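PDB 3MWF: iron-regulated ABC transporter siderophore-binding protein SirA from Staphylococcus aureus subsp. aureus, which binds the iron siderophore staphyloferrin B and probably delivers it to an ABC transporter for iron uptake. Local coordinates for residues M123-L127 and G128-E132; K138-D141 and D142-A146; A145-Q148 and K149-A153; D286-K290 and L291-K295. All blocks are in the same frame, centred on the assembly; numbering follows the deposited sequence. Where two conformers were deposited one is given.

Contact 1: M123-L127 and G128-E132; sequences MGKAL and GKEKE
Gly124 O receives Lys129 N at 2.7 Å, the bond that closes a Schellman motif where helix 116-127 ends and the long helix 130-155 is about to begin. The donor lies in the carbonyl plane of Gly124. Beside it Gly128 N makes a weak bond of 3.4 Å to Lys125 O. Gly128 is the residue that turns out of the helix with positive phi (60°), a backbone conformation that glycine adopts readily. Lys129 then stands at the N-cap position of the next helix. Its side chain doubles back over the turn: Lys129 CB is 4.1 Å from Gly124 O, its CG reaches Leu127 O at 3.8 Å and Leu127 CB at 3.9 Å, and a bend at chi2 (-77°) then carries CD, CE and NZ away from the preceding helix. Leu127 and Lys129 also pack on Leu38 and Val40 respectively, which ties the turn to the loop after helix 29-37, while Lys20 NZ binds Gly128 O. On the outer side, Lys125 and Glu130 run side by side in the same direction. Glu130 CG rests 3.9 Å from Lys125 CA, and farther out Glu130 OE2 stays 4.3 Å from Lys125 NZ, beyond salt-bridge range.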
loop_
_atom_site.group_PDB
_atom_site.type_symbol
_atom_site.label_atom_id
_atom_site.label_comp_id
_atom_site.label_asym_id
_atom_site.label_seq_id
_atom_site.Cartn_x
_atom_site.Cartn_y
_atom_site.Cartn_z
ATOM N N MET A 123 8.141 0.702 -13.228
ATOM C CA MET A 123 7.294 1.328 -14.229
ATOM C C MET A 123 8.011 2.467 -14.927
ATOM O O MET A 123 7.791 2.680 -16.128
ATOM C CB MET A 123 5.953 1.749 -13.632
ATOM C CG MET A 123 5.085 0.547 -13.273
ATOM S SD MET A 123 3.455 0.951 -12.610
ATOM C CE MET A 123 2.734 1.730 -14.057
ATOM N N GLY A 124 8.899 3.144 -14.200
ATOM C CA GLY A 124 9.751 4.175 -14.797
ATOM C C GLY A 124 10.541 3.586 -15.966
ATOM O O GLY A 124 10.570 4.157 -17.074
ATOM N N LYS A 125 11.168 2.435 -15.723
ATOM C CA LYS A 125 11.956 1.752 -16.755
ATOM C C LYS A 125 11.092 1.252 -17.926
ATOM O O LYS A 125 11.444 1.442 -19.089
ATOM C CB LYS A 125 12.777 0.612 -16.154
ATOM C CG LYS A 125 13.827 0.059 -17.119
ATOM C CD LYS A 125 14.934 -0.709 -16.395
ATOM C CE LYS A 125 15.857 -1.447 -17.383
ATOM N NZ LYS A 125 16.473 -0.539 -18.412
ATOM N N ALA A 126 9.956 0.634 -17.599
ATOM C CA ALA A 126 9.094 0.024 -18.587
ATOM C C ALA A 126 8.463 1.068 -19.492
ATOM O O ALA A 126 8.264 0.813 -20.695
ATOM C CB ALA A 126 8.012 -0.833 -17.902
ATOM N N LEU A 127 8.171 2.234 -18.925
ATOM C CA LEU A 127 7.445 3.296 -19.642
ATOM C C LEU A 127 8.340 4.325 -20.334
ATOM O O LEU A 127 7.821 5.223 -21.024
ATOM C CB LEU A 127 6.481 4.030 -18.698
ATOM C CG LEU A 127 5.259 3.238 -18.226
ATOM C CD1 LEU A 127 4.608 3.949 -17.043
ATOM C CD2 LEU A 127 4.282 3.127 -19.366
ATOM N N GLY A 128 9.652 4.186 -20.154
ATOM C CA GLY A 128 10.636 5.204 -20.550
ATOM C C GLY A 128 10.379 6.515 -19.825
ATOM O O GLY A 128 10.416 7.596 -20.430
ATOM N N LYS A 129 10.076 6.415 -18.532
ATOM C CA LYS A 129 9.856 7.578 -17.678
ATOM C C LYS A 129 10.802 7.532 -16.466
ATOM O O LYS A 129 10.410 7.868 -15.335
ATOM C CB LYS A 129 8.397 7.635 -17.210
ATOM C CG LYS A 129 7.365 7.799 -18.317
ATOM C CD LYS A 129 7.270 9.215 -18.841
ATOM C CE LYS A 129 6.137 9.314 -19.837
ATOM N NZ LYS A 129 6.186 10.603 -20.569
ATOM N N GLU A 130 12.048 7.132 -16.710
ATOM C CA GLU A 130 13.036 6.967 -15.642
ATOM C C GLU A 130 13.331 8.248 -14.879
ATOM O O GLU A 130 13.401 8.232 -13.644
ATOM C CB GLU A 130 14.335 6.365 -16.178
ATOM C CG GLU A 130 14.214 4.877 -16.449
ATOM C CD GLU A 130 15.498 4.261 -16.946
ATOM O OE1 GLU A 130 16.533 4.403 -16.260
ATOM O OE2 GLU A 130 15.469 3.622 -18.021
ATOM N N LYS A 131 13.472 9.357 -15.610
ATOM C CA LYS A 131 13.731 10.648 -14.983
ATOM C C LYS A 131 12.523 11.080 -14.140
ATOM O O LYS A 131 12.686 11.581 -13.028
ATOM C CB LYS A 131 14.090 11.706 -16.049
ATOM C CG LYS A 131 14.165 13.164 -15.571
ATOM C CD LYS A 131 15.340 13.432 -14.638
ATOM C CE LYS A 131 15.901 14.851 -14.829
ATOM N NZ LYS A 131 14.841 15.896 -14.931
ATOM N N GLU A 132 11.318 10.878 -14.662
ATOM C CA GLU A 132 10.094 11.195 -13.911
ATOM C C GLU A 132 10.020 10.372 -12.614
ATOM O O GLU A 132 9.719 10.906 -11.554
ATOM C CB GLU A 132 8.847 10.940 -14.762
ATOM C CG GLU A 132 8.649 11.939 -15.925
ATOM C CD GLU A 132 9.507 11.649 -17.159
ATOM O OE1 GLU A 132 10.324 10.697 -17.180
ATOM O OE2 GLU A 132 9.375 12.410 -18.142
#

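Contact 2: K138-D141 and D142-A146; sequences KKYD and DKVAA
Tyr140 and Val144 pack one helical turn apart in the middle of helix 130-155, the long helix that links the two lobes of this binding-protein fold. The apolar part is a CH-pi contact. Val144 CG2 lies over one face of the Tyr140 ring, 3.6 Å from its centroid and displaced toward the hydroxyl end, with its shortest approach, 3.4 Å, to Tyr140 CZ. The ring gets there because CG is anti to the backbone N (chi1 171°), which swings it along the helix toward the valine. Backbone hydrogen bonds form the second group: Asp142 N to Lys138 O, Lys143 N to Lys139 O, Val144 N to Tyr140 O at 2.9 Å, and Ala145 N to Asp141 O at 2.8 Å. The charged side chains form the third. Lys138 CG comes within 4.0 Å of Asp142 OD2, but Lys138 NZ remains 6.9 Å from Asp142 OD1, so that pair contributes at most a distant attraction. The stronger polar partners lie elsewhere: Tyr140 OH bonds Asp187, Lys139 NZ bonds Tyr277 OH and Lys143 NZ makes a salt bridge with Asp285. Phe116 meets the Tyr140 ring edge-to-face. The hydrogen bond to Asp187 would fix where the hydroxyl end of the buried tyrosine lies, while the Val144 methyl over the face and the Phe116 ring would probably hinder rotation of the ring.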
loop_
_atom_site.group_PDB
_atom_site.type_symbol
_atom_site.label_atom_id
_atom_site.label_comp_id
_atom_site.label_asym_id
_atom_site.label_seq_id
_atom_site.Cartn_x
_atom_site.Cartn_y
_atom_site.Cartn_z
ATOM N N LYS A 138 12.659 11.112 -5.339
ATOM C CA LYS A 138 13.362 12.206 -4.643
ATOM C C LYS A 138 12.390 13.040 -3.792
ATOM O O LYS A 138 12.691 13.345 -2.643
ATOM C CB LYS A 138 14.130 13.094 -5.645
ATOM C CG LYS A 138 14.891 14.275 -5.036
ATOM C CD LYS A 138 16.254 13.874 -4.461
ATOM C CE LYS A 138 17.391 13.961 -5.471
ATOM N NZ LYS A 138 17.451 12.774 -6.404
ATOM N N LYS A 139 11.233 13.393 -4.354
ATOM C CA LYS A 139 10.200 14.119 -3.629
ATOM C C LYS A 139 9.725 13.362 -2.370
ATOM O O LYS A 139 9.493 13.970 -1.317
ATOM C CB LYS A 139 9.010 14.409 -4.562
ATOM C CG LYS A 139 7.958 15.300 -3.958
ATOM C CD LYS A 139 7.255 16.187 -5.020
ATOM C CE LYS A 139 5.774 15.820 -5.176
ATOM N NZ LYS A 139 5.546 14.542 -5.941
ATOM N N TYR A 140 9.556 12.043 -2.490
ATOM C CA TYR A 140 9.174 11.254 -1.337
ATOM C C TYR A 140 10.284 11.249 -0.273
ATOM O O TYR A 140 10.017 11.460 0.912
ATOM C CB TYR A 140 8.781 9.816 -1.742
ATOM C CG TYR A 140 8.576 8.886 -0.554
ATOM C CD1 TYR A 140 7.372 8.870 0.157
ATOM C CD2 TYR A 140 9.582 8.004 -0.167
ATOM C CE1 TYR A 140 7.204 8.027 1.265
ATOM C CE2 TYR A 140 9.416 7.165 0.912
ATOM C CZ TYR A 140 8.234 7.164 1.605
ATOM O OH TYR A 140 8.099 6.307 2.665
ATOM N N ASP A 141 11.511 11.015 -0.709
ATOM C CA ASP A 141 12.667 10.983 0.193
ATOM C C ASP A 141 12.827 12.301 0.942
ATOM O O ASP A 141 13.085 12.308 2.157
ATOM C CB ASP A 141 13.939 10.671 -0.585
ATOM C CG ASP A 141 14.047 9.218 -0.984
ATOM O OD1 ASP A 141 13.269 8.353 -0.480
ATOM O OD2 ASP A 141 14.938 8.930 -1.811
ATOM N N ASP A 142 12.630 13.414 0.227
ATOM C CA ASP A 142 12.647 14.732 0.855
ATOM C C ASP A 142 11.596 14.877 1.939
ATOM O O ASP A 142 11.877 15.387 3.016
ATOM C CB ASP A 142 12.508 15.848 -0.187
ATOM C CG ASP A 142 13.754 16.007 -1.034
ATOM O OD1 ASP A 142 14.841 15.512 -0.651
ATOM O OD2 ASP A 142 13.650 16.631 -2.107
ATOM N N LYS A 143 10.384 14.393 1.654
ATOM C CA LYS A 143 9.290 14.487 2.590
ATOM C C LYS A 143 9.563 13.627 3.821
ATOM O O LYS A 143 9.248 14.028 4.950
ATOM C CB LYS A 143 7.970 14.092 1.923
ATOM C CG LYS A 143 6.791 14.601 2.675
ATOM C CD LYS A 143 5.498 14.534 1.854
ATOM C CE LYS A 143 4.296 14.861 2.717
ATOM N NZ LYS A 143 4.160 16.322 2.930
ATOM N N VAL A 144 10.144 12.451 3.586
ATOM C CA VAL A 144 10.547 11.546 4.666
ATOM C C VAL A 144 11.611 12.217 5.551
ATOM O O VAL A 144 11.444 12.275 6.770
ATOM C CB VAL A 144 11.071 10.199 4.114
ATOM C CG1 VAL A 144 11.758 9.383 5.212
ATOM C CG2 VAL A 144 9.896 9.405 3.563
ATOM N N ALA A 145 12.655 12.750 4.926
ATOM C CA ALA A 145 13.727 13.452 5.678
ATOM C C ALA A 145 13.173 14.590 6.538
ATOM O O ALA A 145 13.538 14.720 7.719
ATOM C CB ALA A 145 14.835 13.958 4.722
ATOM N N ALA A 146 12.293 15.408 5.963
ATOM C CA ALA A 146 11.638 16.488 6.707
ATOM C C ALA A 146 10.783 15.972 7.849
ATOM O O ALA A 146 10.752 16.563 8.923
ATOM C CB ALA A 146 10.778 17.355 5.763
#

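Contact 3: A145-Q148 and K149-A153; sequences AAFQ and KDAKA
Phe147 and Ala151 meet one turn apart near the C-terminal end of helix 130-155, with Phe147 CE2 3.9 Å from Ala151 CB. The same methyl sits 3.3 Å from Phe147 O, which also accepts Ala151 N at 2.8 Å. Three further i to i+4 bonds surround this one: Lys149 N to Ala145 O, Asp150 N to Ala146 O and Lys152 N to Gln148 O. Asp150 folds back along its own turn, CG beside the backbone N (chi1 -61°), which leaves OD2 3.2 Å from Ala146 O, an approach of two acceptors. Lys149 does likewise on the exposed side, its CG 3.4 Å from Ala145 O. In the next shell, Tyr288 of helix 277-290 meets the Phe147 ring edge-to-face and gives a hydrogen bond from its OH to Asp150 OD2. Ile284, Leu287 and Leu188 also pack on Phe147, while Ile293 touches both Phe147 and Asp150. Lys152 NZ turns instead to Lys156 O. One tyrosine therefore serves a buried aromatic and a buried carboxylate together, and its hydroxyl probably offsets part of the cost of placing Asp150 OD2 so near a carbonyl oxygen.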
loop_
_atom_site.group_PDB
_atom_site.type_symbol
_atom_site.label_atom_id
_atom_site.label_comp_id
_atom_site.label_asym_id
_atom_site.label_seq_id
_atom_site.Cartn_x
_atom_site.Cartn_y
_atom_site.Cartn_z
ATOM N N ALA A 145 12.655 12.750 4.926
ATOM C CA ALA A 145 13.727 13.452 5.678
ATOM C C ALA A 145 13.173 14.590 6.538
ATOM O O ALA A 145 13.538 14.720 7.719
ATOM C CB ALA A 145 14.835 13.958 4.722
ATOM N N ALA A 146 12.293 15.408 5.963
ATOM C CA ALA A 146 11.638 16.488 6.707
ATOM C C ALA A 146 10.783 15.972 7.849
ATOM O O ALA A 146 10.752 16.563 8.923
ATOM C CB ALA A 146 10.778 17.355 5.763
ATOM N N PHE A 147 10.072 14.860 7.625
ATOM C CA PHE A 147 9.273 14.311 8.696
ATOM C C PHE A 147 10.134 13.870 9.890
ATOM O O PHE A 147 9.772 14.106 11.052
ATOM C CB PHE A 147 8.418 13.120 8.234
ATOM C CG PHE A 147 7.573 12.549 9.354
ATOM C CD1 PHE A 147 6.304 13.065 9.621
ATOM C CD2 PHE A 147 8.079 11.532 10.187
ATOM C CE1 PHE A 147 5.536 12.576 10.664
ATOM C CE2 PHE A 147 7.308 11.041 11.251
ATOM C CZ PHE A 147 6.045 11.554 11.490
ATOM N N GLN A 148 11.237 13.201 9.592
ATOM C CA GLN A 148 12.165 12.736 10.639
ATOM C C GLN A 148 12.685 13.922 11.467
ATOM O O GLN A 148 12.694 13.856 12.699
ATOM C CB GLN A 148 13.316 11.962 10.020
ATOM C CG GLN A 148 12.840 10.592 9.496
ATOM C CD GLN A 148 13.958 9.647 9.212
ATOM O OE1 GLN A 148 13.881 8.831 8.287
ATOM N NE2 GLN A 148 15.016 9.730 10.007
ATOM N N LYS A 149 13.039 15.006 10.784
ATOM C CA LYS A 149 13.468 16.240 11.475
ATOM C C LYS A 149 12.388 16.812 12.397
ATOM O O LYS A 149 12.659 17.114 13.558
ATOM C CB LYS A 149 13.948 17.304 10.474
ATOM C CG LYS A 149 15.191 16.933 9.684
ATOM C CD LYS A 149 15.747 18.176 8.938
ATOM C CE LYS A 149 16.430 17.839 7.607
ATOM N NZ LYS A 149 17.213 16.577 7.634
ATOM N N ASP A 150 11.161 16.937 11.893
ATOM C CA ASP A 150 10.050 17.479 12.654
ATOM C C ASP A 150 9.630 16.562 13.807
ATOM O O ASP A 150 9.219 17.033 14.875
ATOM C CB ASP A 150 8.855 17.747 11.726
ATOM C CG ASP A 150 9.170 18.768 10.630
ATOM O OD1 ASP A 150 10.077 19.613 10.837
ATOM O OD2 ASP A 150 8.517 18.740 9.562
ATOM N N ALA A 151 9.739 15.243 13.590
ATOM C CA ALA A 151 9.412 14.281 14.637
ATOM C C ALA A 151 10.423 14.332 15.799
ATOM O O ALA A 151 10.028 14.356 16.975
ATOM C CB ALA A 151 9.324 12.866 14.048
ATOM N N LYS A 152 11.706 14.362 15.448
ATOM C CA LYS A 152 12.803 14.520 16.420
ATOM C C LYS A 152 12.633 15.824 17.220
ATOM O O LYS A 152 12.749 15.837 18.450
ATOM C CB LYS A 152 14.155 14.466 15.688
ATOM C CG LYS A 152 15.438 14.444 16.557
ATOM C CD LYS A 152 15.440 13.327 17.609
ATOM C CE LYS A 152 16.733 13.338 18.423
ATOM N NZ LYS A 152 16.586 12.545 19.672
ATOM N N ALA A 153 12.297 16.904 16.525
ATOM C CA ALA A 153 12.057 18.198 17.191
ATOM C C ALA A 153 10.909 18.142 18.204
ATOM O O ALA A 153 11.021 18.719 19.291
ATOM C CB ALA A 153 11.839 19.313 16.157
#

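Contact 4: D286-K290 and L291-K295; sequences DLYEK and LNIEK
The chain leaves helix 277-290 through a Schellman motif and the C-terminal tail folds back over Tyr288, in the lobe that holds the five-stranded sheet. Ile293 N binds Tyr288 O at 3.0 Å, in the carbonyl plane and on a lone pair. Asn292, with positive phi (50°), gives the companion bond to Glu289 O, its N-H arriving from above the carbonyl plane. Leu291 N closes the last helical bond on Leu287 O. Lys295 then crosses one face of the Tyr288 ring: Lys295 CG lies 3.8 Å from the centroid, Lys295 CE comes within 3.8 Å of Tyr288 CD2, and Lys295 NZ ends 4.5 Å from the centroid in an off-centre cation-pi contact. A bend at chi4 (59°) brings the ammonium in beside Tyr288 CB. At the ring's edge Ile293 O lies in plane, 3.3 Å from Tyr288 CD1, and Ile293 CG2 packs at 3.7 Å on the same carbon. Leu287 and Leu291 point into the protein, onto Phe224 and His222 of strand 222-227. Lys154 of helix 130-155 holds Asn292 O. On the surface, Lys290 NZ makes a salt bridge with Glu289 OE2. With the lysine's aliphatic carbons over its face and the ammonium off-centre near Tyr288 CB and CG, the ring joins hydrophobic contact to electrostatic attraction, which probably helps to hold the tail against the helix.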
loop_
_atom_site.group_PDB
_atom_site.type_symbol
_atom_site.label_atom_id
_atom_site.label_comp_id
_atom_site.label_asym_id
_atom_site.label_seq_id
_atom_site.Cartn_x
_atom_site.Cartn_y
_atom_site.Cartn_z
ATOM N N ASP A 286 -1.063 12.959 6.823
ATOM C CA ASP A 286 -1.950 12.459 7.870
ATOM C C ASP A 286 -1.246 12.384 9.219
ATOM O O ASP A 286 -1.819 12.752 10.242
ATOM C CB ASP A 286 -2.484 11.073 7.510
ATOM C CG ASP A 286 -3.712 11.128 6.633
ATOM O OD1 ASP A 286 -4.164 12.245 6.313
ATOM O OD2 ASP A 286 -4.224 10.042 6.265
ATOM N N LEU A 287 -0.010 11.892 9.205
ATOM C CA LEU A 287 0.795 11.773 10.413
ATOM C C LEU A 287 1.079 13.123 11.083
ATOM O O LEU A 287 0.949 13.235 12.296
ATOM C CB LEU A 287 2.102 11.054 10.108
ATOM C CG LEU A 287 1.967 9.556 9.838
ATOM C CD1 LEU A 287 3.313 9.063 9.345
ATOM C CD2 LEU A 287 1.506 8.801 11.096
ATOM N N TYR A 288 1.424 14.142 10.301
ATOM C CA TYR A 288 1.578 15.491 10.884
ATOM C C TYR A 288 0.319 15.900 11.638
ATOM O O TYR A 288 0.386 16.416 12.759
ATOM C CB TYR A 288 1.893 16.513 9.805
ATOM C CG TYR A 288 3.344 16.601 9.419
ATOM C CD1 TYR A 288 4.262 17.288 10.218
ATOM C CD2 TYR A 288 3.797 16.035 8.241
ATOM C CE1 TYR A 288 5.588 17.391 9.845
ATOM C CE2 TYR A 288 5.110 16.130 7.848
ATOM C CZ TYR A 288 6.019 16.805 8.663
ATOM O OH TYR A 288 7.322 16.887 8.253
ATOM N N GLU A 289 -0.844 15.636 11.042
ATOM C CA GLU A 289 -2.125 15.979 11.659
ATOM C C GLU A 289 -2.483 15.114 12.875
ATOM O O GLU A 289 -2.803 15.651 13.937
ATOM C CB GLU A 289 -3.236 15.910 10.602
ATOM C CG GLU A 289 -4.570 16.405 11.051
ATOM C CD GLU A 289 -5.647 15.984 10.082
ATOM O OE1 GLU A 289 -5.571 16.440 8.927
ATOM O OE2 GLU A 289 -6.528 15.178 10.465
ATOM N N LYS A 290 -2.423 13.790 12.727
ATOM C CA LYS A 290 -2.852 12.886 13.782
ATOM C C LYS A 290 -1.899 12.935 14.975
ATOM O O LYS A 290 -2.330 12.705 16.105
ATOM C CB LYS A 290 -3.006 11.429 13.289
ATOM C CG LYS A 290 -4.079 11.205 12.181
ATOM C CD LYS A 290 -5.492 11.599 12.583
ATOM C CE LYS A 290 -6.505 11.293 11.433
ATOM N NZ LYS A 290 -6.438 12.257 10.298
ATOM N N LEU A 291 -0.630 13.243 14.714
ATOM C CA LEU A 291 0.385 13.307 15.781
ATOM C C LEU A 291 0.618 14.727 16.316
ATOM O O LEU A 291 1.413 14.917 17.241
ATOM C CB LEU A 291 1.704 12.678 15.317
ATOM C CG LEU A 291 1.602 11.169 15.026
ATOM C CD1 LEU A 291 2.949 10.639 14.666
ATOM C CD2 LEU A 291 1.087 10.478 16.262
ATOM N N ASN A 292 -0.072 15.699 15.719
ATOM C CA ASN A 292 0.089 17.109 16.073
ATOM C C ASN A 292 1.567 17.502 16.072
ATOM O O ASN A 292 2.098 17.964 17.085
ATOM C CB ASN A 292 -0.567 17.392 17.426
ATOM C CG ASN A 292 -0.648 18.873 17.736
ATOM O OD1 ASN A 292 -0.800 19.697 16.837
ATOM N ND2 ASN A 292 -0.548 19.215 19.014
ATOM N N ILE A 293 2.225 17.272 14.933
ATOM C CA ILE A 293 3.625 17.601 14.731
ATOM C C ILE A 293 3.701 18.877 13.892
ATOM O O ILE A 293 3.074 18.978 12.844
ATOM C CB ILE A 293 4.380 16.459 13.993
ATOM C CG1 ILE A 293 4.386 15.176 14.838
ATOM C CG2 ILE A 293 5.800 16.888 13.614
ATOM C CD1 ILE A 293 4.918 13.941 14.075
ATOM N N GLU A 294 4.456 19.856 14.372
ATOM C CA GLU A 294 4.650 21.097 13.637
ATOM C C GLU A 294 5.589 20.890 12.459
ATOM O O GLU A 294 6.703 20.358 12.618
ATOM C CB GLU A 294 5.201 22.172 14.566
ATOM C CG GLU A 294 4.670 23.554 14.264
ATOM C CD GLU A 294 4.465 24.353 15.523
ATOM O OE1 GLU A 294 3.305 24.720 15.796
ATOM O OE2 GLU A 294 5.455 24.583 16.257
ATOM N N LYS A 295 5.133 21.309 11.277
ATOM C CA LYS A 295 5.918 21.176 10.041
ATOM C C LYS A 295 7.150 22.064 10.062
ATOM O O LYS A 295 7.936 22.070 9.110
ATOM C CB LYS A 295 5.071 21.471 8.799
ATOM C CG LYS A 295 4.069 20.383 8.440
ATOM C CD LYS A 295 3.714 20.424 6.958
ATOM C CE LYS A 295 2.754 19.307 6.586
ATOM N NZ LYS A 295 1.481 19.380 7.379
#

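Contacts 1, 2 and 3 follow one another along the chain and share helix 130-155: contact 1 forms its entry, and contacts 2 and 3 overlap at Ala145 and Ala146. Contact 4 ends helix 277-290 and reaches contact 3 directly, their centres about 11 Å apart, whereas the centres of contacts 1 and 4 are about 32 Å apart. All four are partly buried. Contacts 1 and 4 are both Schellman turns, but the first has glycine at the positive-phi position and leads into another helix, while the second has asparagine there and leads into a tail. Contacts 2 and 3 are unbroken helix, each turning an aromatic toward helix 277-290; Lys139, Lys143 and Asp150 also reach that helix, while Lys138 and Lys149 are exposed.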